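Local coordinates for putative secreted protein (Streptomyces sp. SirexAA-E, PDB 4PEY) that hydrolyses laminarin and laminarioligosaccharides as a secreted exo-beta-1,3-glucanase, releasing glucose and laminaribiose, at residues R403-W412 with A460-I469; Y441-T452 with A479-E490. The protein carries 1 engineered substitution. One frame throughout, in Å; residues are numbered along the deposited sequence.

Contact 1 of 2, residues R403-W412 with A460-I469; sequences RADHGEGVGW and AYDAPDQAAI. With BGC (beta-D-glucopyranose), chain B; BGC (beta-D-glucopyranose), chain C.
One face of the Trp412 indole is covered by the chain at Ala463 and Pro464: Pro464 CD sits 3.5 Å from the centroid of the five-membered ring, and Ala463 CA packs over the six-membered ring, both as CH-pi contacts. At the indole rim, near its plane, lie Ala460 CB and Asp462 OD1, and Ile469 CG2 comes within 3.8 Å of Trp412 CH2. A water links Trp412 NE1 to Ala468 O. The Arg403 guanidinium grips the Asp462 carboxylate end-on in a salt bridge, one nitrogen to each oxygen, with the two planes 31° apart. Its NH1 bond to Asp462 OD1 is nearly straight (3.0 Å, 167°) and lies in the guanidinium plane, whereas Asp462 OD2, bonded to NH2, lies tilted out of that plane. An extended side chain (chi1 172°) carries the group there, and NE and NH1 also hold Asn415 O and His437 O. Replacing the indole by an alanine here is likely to leave Pro464 CD and Ala463 CA without the ring they lie on and to open a gap beside Ile469. Farther along, Asp405 CB touches the Tyr461 ring, 3.8 Å from CD2, while the Asp405 carboxylate accepts from two hydroxyls of one glucose (chain B), O6 on OD1 and O4 on OD2. His406 ND1 donates to Asp405 OD1 at 2.7 Å. Asp405, His406 and Tyr461 line the substrate pocket, set in loops that follow strands 399-403 and 450-458, of this family 55 glycoside hydrolase.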
# COMPACT_ATOMS: atom_id res chain seq x y z
N ARG A 403 -0.89 -8.06 -9.93
CA ARG A 403 -1.03 -8.51 -11.31
C ARG A 403 -2.49 -8.24 -11.71
O ARG A 403 -3.41 -8.72 -11.05
CB ARG A 403 -0.66 -9.98 -11.48
CG ARG A 403 -0.99 -10.51 -12.87
CD ARG A 403 -0.50 -11.94 -13.12
NE ARG A 403 -1.02 -12.39 -14.40
CZ ARG A 403 -2.08 -13.18 -14.56
NH1 ARG A 403 -2.73 -13.68 -13.52
NH2 ARG A 403 -2.48 -13.48 -15.78
N ALA A 404 -2.70 -7.46 -12.77
CA ALA A 404 -4.05 -7.01 -13.12
C ALA A 404 -4.99 -8.18 -13.43
O ALA A 404 -4.63 -9.09 -14.18
CB ALA A 404 -4.02 -6.04 -14.31
N ASP A 405 -6.19 -8.14 -12.85
CA ASP A 405 -7.24 -9.12 -13.13
C ASP A 405 -8.27 -8.60 -14.12
O ASP A 405 -9.12 -9.36 -14.58
CB ASP A 405 -7.95 -9.48 -11.84
CG ASP A 405 -8.59 -8.27 -11.20
OD1 ASP A 405 -9.81 -8.04 -11.41
OD2 ASP A 405 -7.85 -7.51 -10.55
N HIS A 406 -8.22 -7.31 -14.40
CA HIS A 406 -9.16 -6.69 -15.33
C HIS A 406 -8.47 -5.52 -16.01
O HIS A 406 -7.39 -5.10 -15.58
CB HIS A 406 -10.44 -6.24 -14.62
CG HIS A 406 -10.22 -5.17 -13.60
ND1 HIS A 406 -9.94 -5.44 -12.28
CD2 HIS A 406 -10.26 -3.82 -13.70
CE1 HIS A 406 -9.79 -4.31 -11.61
NE2 HIS A 406 -9.98 -3.31 -12.45
N GLY A 407 -9.07 -5.00 -17.08
CA GLY A 407 -8.47 -3.94 -17.86
C GLY A 407 -7.98 -4.44 -19.20
O GLY A 407 -8.39 -5.50 -19.68
N GLU A 408 -7.08 -3.66 -19.80
CA GLU A 408 -6.50 -4.00 -21.10
C GLU A 408 -5.15 -4.69 -20.93
O GLU A 408 -4.38 -4.35 -20.03
CB GLU A 408 -6.32 -2.74 -21.95
CG GLU A 408 -7.62 -2.08 -22.37
CD GLU A 408 -8.25 -2.75 -23.57
OE1 GLU A 408 -7.57 -3.57 -24.22
OE2 GLU A 408 -9.43 -2.45 -23.88
N GLY A 409 -4.88 -5.67 -21.79
CA GLY A 409 -3.60 -6.35 -21.76
C GLY A 409 -3.51 -7.36 -20.63
O GLY A 409 -2.44 -7.54 -20.04
N VAL A 410 -4.62 -8.03 -20.35
CA VAL A 410 -4.71 -9.01 -19.28
C VAL A 410 -4.95 -10.41 -19.84
O VAL A 410 -5.77 -10.60 -20.75
CB VAL A 410 -5.85 -8.65 -18.28
CG1 VAL A 410 -6.04 -9.73 -17.22
CG2 VAL A 410 -5.56 -7.30 -17.62
N GLY A 411 -4.23 -11.39 -19.31
CA GLY A 411 -4.40 -12.77 -19.72
C GLY A 411 -3.35 -13.65 -19.07
O GLY A 411 -2.28 -13.16 -18.71
N TRP A 412 -3.64 -14.94 -18.95
CA TRP A 412 -2.76 -15.88 -18.27
C TRP A 412 -1.32 -15.80 -18.80
O TRP A 412 -0.36 -15.92 -18.05
CB TRP A 412 -3.31 -17.31 -18.42
CG TRP A 412 -2.53 -18.34 -17.65
CD1 TRP A 412 -1.82 -19.39 -18.16
CD2 TRP A 412 -2.39 -18.43 -16.22
NE1 TRP A 412 -1.25 -20.12 -17.16
CE2 TRP A 412 -1.58 -19.55 -15.96
CE3 TRP A 412 -2.88 -17.67 -15.15
CZ2 TRP A 412 -1.23 -19.93 -14.66
CZ3 TRP A 412 -2.53 -18.05 -13.86
CH2 TRP A 412 -1.72 -19.18 -13.62
N ALA A 460 -4.68 -15.75 -8.58
CA ALA A 460 -4.99 -15.52 -9.99
C ALA A 460 -6.37 -16.07 -10.34
O ALA A 460 -6.68 -17.21 -10.00
CB ALA A 460 -3.93 -16.16 -10.88
N TYR A 461 -7.19 -15.27 -11.04
CA TYR A 461 -8.53 -15.72 -11.43
C TYR A 461 -8.50 -16.55 -12.71
O TYR A 461 -9.45 -17.30 -12.99
CB TYR A 461 -9.47 -14.53 -11.67
CG TYR A 461 -9.68 -13.60 -10.51
CD1 TYR A 461 -9.32 -13.95 -9.21
CD2 TYR A 461 -10.25 -12.34 -10.71
CE1 TYR A 461 -9.52 -13.07 -8.14
CE2 TYR A 461 -10.45 -11.47 -9.66
CZ TYR A 461 -10.09 -11.84 -8.39
OH TYR A 461 -10.30 -10.96 -7.35
N ASP A 462 -7.44 -16.39 -13.49
CA ASP A 462 -7.47 -16.81 -14.89
C ASP A 462 -6.62 -18.04 -15.20
O ASP A 462 -6.33 -18.33 -16.36
CB ASP A 462 -7.08 -15.63 -15.80
CG ASP A 462 -5.79 -14.93 -15.40
OD1 ASP A 462 -5.19 -15.26 -14.35
OD2 ASP A 462 -5.38 -14.02 -16.14
N ALA A 463 -6.25 -18.79 -14.16
CA ALA A 463 -5.62 -20.08 -14.36
C ALA A 463 -6.54 -20.94 -15.22
O ALA A 463 -7.71 -21.12 -14.88
CB ALA A 463 -5.34 -20.76 -13.03
N PRO A 464 -6.04 -21.46 -16.35
CA PRO A 464 -6.95 -22.15 -17.27
C PRO A 464 -7.37 -23.54 -16.81
O PRO A 464 -8.46 -24.01 -17.17
CB PRO A 464 -6.13 -22.23 -18.57
CG PRO A 464 -4.71 -22.13 -18.16
CD PRO A 464 -4.71 -21.23 -16.94
N ASP A 465 -6.52 -24.19 -16.03
CA ASP A 465 -6.80 -25.54 -15.55
C ASP A 465 -5.87 -25.87 -14.39
O ASP A 465 -4.98 -25.09 -14.04
CB ASP A 465 -6.68 -26.57 -16.68
CG ASP A 465 -5.34 -26.50 -17.42
OD1 ASP A 465 -5.34 -26.72 -18.65
OD2 ASP A 465 -4.29 -26.26 -16.79
N GLN A 466 -6.10 -27.03 -13.78
CA GLN A 466 -5.32 -27.46 -12.63
C GLN A 466 -3.83 -27.59 -12.96
O GLN A 466 -2.97 -27.17 -12.18
CB GLN A 466 -5.85 -28.79 -12.10
CG GLN A 466 -5.36 -29.13 -10.71
CD GLN A 466 -5.90 -28.17 -9.68
OE1 GLN A 466 -7.12 -28.01 -9.56
NE2 GLN A 466 -5.00 -27.49 -8.94
N ALA A 467 -3.52 -28.15 -14.13
CA ALA A 467 -2.14 -28.36 -14.55
C ALA A 467 -1.34 -27.06 -14.60
O ALA A 467 -0.13 -27.06 -14.36
CB ALA A 467 -2.10 -29.03 -15.90
N ALA A 468 -2.02 -25.96 -14.91
CA ALA A 468 -1.36 -24.67 -15.09
C ALA A 468 -0.76 -24.13 -13.80
O ALA A 468 0.13 -23.28 -13.84
CB ALA A 468 -2.34 -23.66 -15.67
N ILE A 469 -1.25 -24.62 -12.66
CA ILE A 469 -0.71 -24.16 -11.38
C ILE A 469 -0.14 -25.31 -10.56
O ILE A 469 0.04 -25.19 -9.35
CB ILE A 469 -1.78 -23.39 -10.55
CG1 ILE A 469 -3.02 -24.25 -10.27
CG2 ILE A 469 -2.14 -22.08 -11.25
CD1 ILE A 469 -4.04 -23.58 -9.35
C2 BGC B . -9.63 -7.91 -5.87
C3 BGC B . -8.93 -6.88 -6.75
C4 BGC B . -9.64 -6.78 -8.09
C5 BGC B . -11.11 -6.45 -7.86
C6 BGC B . -11.85 -6.31 -9.19
C1 BGC B . -11.15 -7.71 -5.84
O2 BGC B . -9.10 -7.84 -4.56
O3 BGC B . -7.59 -7.27 -6.97
O4 BGC B . -9.04 -5.80 -8.90
O5 BGC B . -11.69 -7.52 -7.14
O6 BGC B . -11.97 -7.58 -9.79
C2 BGC C . -13.75 -9.30 -4.20
C3 BGC C . -13.16 -9.01 -5.57
C4 BGC C . -13.48 -10.15 -6.52
C5 BGC C . -14.98 -10.40 -6.53
C6 BGC C . -15.32 -11.54 -7.47
C1 BGC C . -15.22 -9.69 -4.28
O2 BGC C . -13.65 -8.13 -3.41
O3 BGC C . -11.74 -8.89 -5.34
O4 BGC C . -12.99 -9.83 -7.81
O5 BGC C . -15.40 -10.74 -5.22
O6 BGC C . -16.72 -11.71 -7.51
O HOH W 1 -5.59 -11.83 -14.28
O HOH W 2 1.05 -22.23 -16.41

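Contact 2 of 2, residues Y441-T452 with A479-E490; sequences YDVQWSGENGKT and AYKVDDSVTTHE
Trp445 and His489 meet at the tight centre of this contact, edge to face: His489 CE1 lies 3.3 Å from Trp445 CD2, over the indole, and the ring planes stand at 74°. Val482 CG2 covers one face of the imidazole and Gly450 O approaches the opposite one. In its plane, His489 NE2 is hydrogen-bonded to Tyr480 OH at 2.6 Å, and that hydroxyl also pairs with Thr452 OG1, so buried polar atoms satisfy one another in a chain. With CG anti to the backbone nitrogen (chi1 -169°), the imidazole of His489 reaches across to the indole. Gly450 has no side chain here, where a CB would run into Trp445 NE1. Strands 443-445 and 480-482 are parallel neighbours, their axes 4.7 Å apart, and the bonds Val443 N to Ala479 O, Lys481 N to Val443 O, Trp445 N to Lys481 O and Asp483 N to Trp445 O zip them together; 450-452 and 489-490 pair again after the turn. Parallel strands stacked coil on coil, as here, make a beta-helix, which in family 55 is right-handed. The other face of the sheet is more open. There Lys481 CD lies over the Tyr441 ring, 3.6 Å from its centroid, while Tyr441 OH bonds to Asn471. Ser446 OG, also bonded to His422, donates to Asp483 OD2 from above the carboxylate plane. At the turn, where water gathers, Glu448 bends at chi2 (-66°) to turn its carboxylate toward the N-H groups of Thr487 and Thr488: on syn lone pairs, OE1 accepts from Thr487 N and Thr488 N, and OE2 from Thr487 N at 3.0 Å. Each Glu448 oxygen also takes a water.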
# COMPACT_ATOMS: atom_id res chain seq x y z
N TYR A 441 4.00 -18.05 -6.73
CA TYR A 441 3.94 -17.57 -5.35
C TYR A 441 3.76 -16.06 -5.27
O TYR A 441 4.64 -15.31 -5.70
CB TYR A 441 5.21 -17.93 -4.57
CG TYR A 441 5.50 -19.39 -4.38
CD1 TYR A 441 4.65 -20.21 -3.66
CD2 TYR A 441 6.67 -19.95 -4.88
CE1 TYR A 441 4.93 -21.56 -3.47
CE2 TYR A 441 6.97 -21.28 -4.69
CZ TYR A 441 6.09 -22.09 -3.99
OH TYR A 441 6.39 -23.42 -3.80
N ASP A 442 2.66 -15.60 -4.69
CA ASP A 442 2.49 -14.15 -4.52
C ASP A 442 3.56 -13.58 -3.60
O ASP A 442 4.18 -12.58 -3.94
CB ASP A 442 1.08 -13.84 -4.01
CG ASP A 442 0.02 -14.53 -4.83
OD1 ASP A 442 -0.15 -15.76 -4.65
OD2 ASP A 442 -0.65 -13.86 -5.66
N VAL A 443 3.78 -14.22 -2.45
CA VAL A 443 4.85 -13.83 -1.54
C VAL A 443 5.69 -15.05 -1.18
O VAL A 443 5.14 -16.11 -0.85
CB VAL A 443 4.30 -13.18 -0.24
CG1 VAL A 443 5.42 -12.93 0.78
CG2 VAL A 443 3.57 -11.88 -0.55
N GLN A 444 7.01 -14.89 -1.27
CA GLN A 444 7.93 -15.90 -0.79
C GLN A 444 8.90 -15.25 0.20
O GLN A 444 9.40 -14.16 -0.04
CB GLN A 444 8.69 -16.55 -1.96
CG GLN A 444 9.68 -17.61 -1.52
CD GLN A 444 10.29 -18.36 -2.70
OE1 GLN A 444 10.17 -17.95 -3.85
NE2 GLN A 444 10.95 -19.48 -2.40
N TRP A 445 9.13 -15.92 1.32
CA TRP A 445 9.99 -15.38 2.37
C TRP A 445 11.11 -16.37 2.64
O TRP A 445 10.85 -17.48 3.10
CB TRP A 445 9.18 -15.11 3.64
CG TRP A 445 9.67 -13.94 4.45
CD1 TRP A 445 10.86 -13.85 5.13
CD2 TRP A 445 8.98 -12.71 4.68
NE1 TRP A 445 10.94 -12.63 5.76
CE2 TRP A 445 9.80 -11.91 5.50
CE3 TRP A 445 7.74 -12.21 4.26
CZ2 TRP A 445 9.43 -10.63 5.92
CZ3 TRP A 445 7.36 -10.93 4.68
CH2 TRP A 445 8.21 -10.16 5.51
N SER A 446 12.33 -15.96 2.32
CA SER A 446 13.52 -16.81 2.44
C SER A 446 14.44 -16.34 3.55
O SER A 446 15.28 -17.09 4.03
CB SER A 446 14.29 -16.84 1.12
OG SER A 446 13.47 -17.29 0.05
N GLY A 447 14.29 -15.07 3.94
CA GLY A 447 15.12 -14.51 5.00
C GLY A 447 14.67 -14.91 6.39
O GLY A 447 13.58 -15.44 6.57
N GLU A 448 15.52 -14.64 7.39
CA GLU A 448 15.24 -15.01 8.78
C GLU A 448 14.54 -13.90 9.56
O GLU A 448 14.66 -12.72 9.24
CB GLU A 448 16.53 -15.40 9.50
CG GLU A 448 17.12 -16.72 9.04
CD GLU A 448 16.23 -17.90 9.39
OE1 GLU A 448 15.40 -17.78 10.32
OE2 GLU A 448 16.36 -18.95 8.74
N ASN A 449 13.81 -14.31 10.60
CA ASN A 449 13.13 -13.41 11.52
C ASN A 449 12.24 -12.38 10.82
O ASN A 449 12.13 -11.23 11.27
CB ASN A 449 14.14 -12.70 12.43
CG ASN A 449 13.48 -12.02 13.62
OD1 ASN A 449 12.48 -12.51 14.17
ND2 ASN A 449 14.00 -10.86 13.99
N GLY A 450 11.59 -12.78 9.73
CA GLY A 450 10.61 -11.91 9.11
C GLY A 450 9.35 -11.80 9.95
O GLY A 450 9.00 -12.71 10.71
N LYS A 451 8.68 -10.67 9.82
CA LYS A 451 7.40 -10.43 10.48
C LYS A 451 6.44 -9.76 9.51
O LYS A 451 6.83 -8.80 8.83
CB LYS A 451 7.58 -9.55 11.72
CG LYS A 451 8.29 -10.25 12.87
CD LYS A 451 8.43 -9.32 14.06
CE LYS A 451 9.27 -9.97 15.14
NZ LYS A 451 9.55 -9.08 16.30
N THR A 452 5.21 -10.26 9.45
CA THR A 452 4.16 -9.61 8.67
C THR A 452 2.96 -9.36 9.56
O THR A 452 2.45 -10.29 10.20
CB THR A 452 3.73 -10.46 7.45
OG1 THR A 452 4.80 -10.50 6.51
CG2 THR A 452 2.48 -9.87 6.78
N ALA A 479 -0.16 -18.45 -1.55
CA ALA A 479 -0.15 -16.99 -1.56
C ALA A 479 1.00 -16.43 -0.73
O ALA A 479 1.48 -15.32 -0.97
CB ALA A 479 -1.46 -16.45 -1.06
N TYR A 480 1.42 -17.19 0.28
CA TYR A 480 2.45 -16.77 1.21
C TYR A 480 3.24 -18.00 1.63
O TYR A 480 2.73 -18.86 2.34
CB TYR A 480 1.82 -16.07 2.41
CG TYR A 480 2.74 -15.33 3.37
CD1 TYR A 480 3.44 -16.02 4.35
CD2 TYR A 480 2.82 -13.94 3.34
CE1 TYR A 480 4.25 -15.33 5.26
CE2 TYR A 480 3.63 -13.25 4.23
CZ TYR A 480 4.33 -13.95 5.20
OH TYR A 480 5.11 -13.26 6.11
N LYS A 481 4.48 -18.07 1.15
CA LYS A 481 5.35 -19.21 1.38
C LYS A 481 6.58 -18.81 2.18
O LYS A 481 7.32 -17.91 1.78
CB LYS A 481 5.81 -19.82 0.05
CG LYS A 481 6.84 -20.94 0.24
CD LYS A 481 7.46 -21.37 -1.06
CE LYS A 481 8.51 -22.47 -0.83
NZ LYS A 481 7.92 -23.77 -0.39
N VAL A 482 6.78 -19.48 3.30
CA VAL A 482 8.02 -19.39 4.06
C VAL A 482 8.86 -20.60 3.69
O VAL A 482 8.41 -21.74 3.86
CB VAL A 482 7.76 -19.34 5.58
CG1 VAL A 482 9.07 -19.23 6.36
CG2 VAL A 482 6.83 -18.17 5.91
N ASP A 483 10.07 -20.37 3.19
CA ASP A 483 10.94 -21.48 2.77
C ASP A 483 11.18 -22.47 3.91
O ASP A 483 11.25 -22.08 5.08
CB ASP A 483 12.28 -20.95 2.26
CG ASP A 483 12.17 -20.32 0.89
OD1 ASP A 483 11.07 -20.34 0.29
OD2 ASP A 483 13.21 -19.81 0.41
N ASP A 484 11.31 -23.75 3.56
CA ASP A 484 11.52 -24.80 4.55
C ASP A 484 12.78 -24.58 5.39
O ASP A 484 12.84 -25.00 6.54
CB ASP A 484 11.58 -26.17 3.88
CG ASP A 484 10.24 -26.61 3.33
OD1 ASP A 484 9.20 -26.08 3.79
OD2 ASP A 484 10.22 -27.49 2.44
N SER A 485 13.77 -23.91 4.81
CA SER A 485 15.06 -23.70 5.49
C SER A 485 14.99 -22.62 6.58
O SER A 485 15.87 -22.54 7.44
CB SER A 485 16.14 -23.33 4.47
OG SER A 485 15.77 -22.19 3.72
N VAL A 486 13.95 -21.79 6.54
CA VAL A 486 13.79 -20.71 7.52
C VAL A 486 13.54 -21.26 8.93
O VAL A 486 12.82 -22.25 9.10
CB VAL A 486 12.63 -19.78 7.10
CG1 VAL A 486 12.26 -18.80 8.20
CG2 VAL A 486 13.00 -19.04 5.81
N THR A 487 14.13 -20.62 9.95
CA THR A 487 14.01 -21.06 11.34
C THR A 487 13.04 -20.20 12.16
O THR A 487 12.37 -20.68 13.08
CB THR A 487 15.41 -21.04 12.01
OG1 THR A 487 16.29 -21.88 11.27
CG2 THR A 487 15.34 -21.52 13.45
N THR A 488 12.97 -18.91 11.84
CA THR A 488 12.16 -17.96 12.60
C THR A 488 11.33 -17.08 11.67
O THR A 488 11.85 -16.52 10.72
CB THR A 488 13.04 -17.07 13.51
OG1 THR A 488 13.92 -17.90 14.29
CG2 THR A 488 12.18 -16.23 14.45
N HIS A 489 10.04 -16.97 11.97
CA HIS A 489 9.12 -16.15 11.19
C HIS A 489 7.86 -15.95 12.00
O HIS A 489 7.49 -16.82 12.78
CB HIS A 489 8.76 -16.82 9.85
CG HIS A 489 8.04 -15.90 8.90
ND1 HIS A 489 8.70 -15.07 8.02
CD2 HIS A 489 6.71 -15.67 8.72
CE1 HIS A 489 7.82 -14.37 7.33
NE2 HIS A 489 6.61 -14.71 7.73
N GLU A 490 7.18 -14.82 11.83
CA GLU A 490 5.90 -14.66 12.51
C GLU A 490 4.97 -13.77 11.70
O GLU A 490 5.37 -12.71 11.20
CB GLU A 490 6.11 -14.10 13.93
CG GLU A 490 4.92 -14.31 14.85
CD GLU A 490 5.27 -14.18 16.32
OE1 GLU A 490 6.38 -13.69 16.65
OE2 GLU A 490 4.42 -14.57 17.16
O HOH W 3 16.39 -19.72 4.06
O HOH W 4 11.53 -15.30 8.35
O HOH W 5 16.46 -17.46 12.81
O HOH W 6 17.65 -21.05 8.86

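How the contacts relate
From the N terminus, the chain leaves strand 399-403 into the loop 403-412, half of contact 1, then runs through strands 419-423 and 429-436 to 441-452, where contact 2 begins. Strand 450-458 leads on to the loop 460-469, which returns to 403-412 and closes contact 1. The chain next passes strands 470-471 and 474-475 and reaches 479-490, closing contact 2 against 441-452. The segments therefore alternate and the two contacts cross. Their centres lie 25 Å apart and their nearest atoms about 5 Å, without touching. Contact 1 joins loops at the glucan-binding side; contact 2 ties neighbouring strands and their turns in the body of the beta-helix.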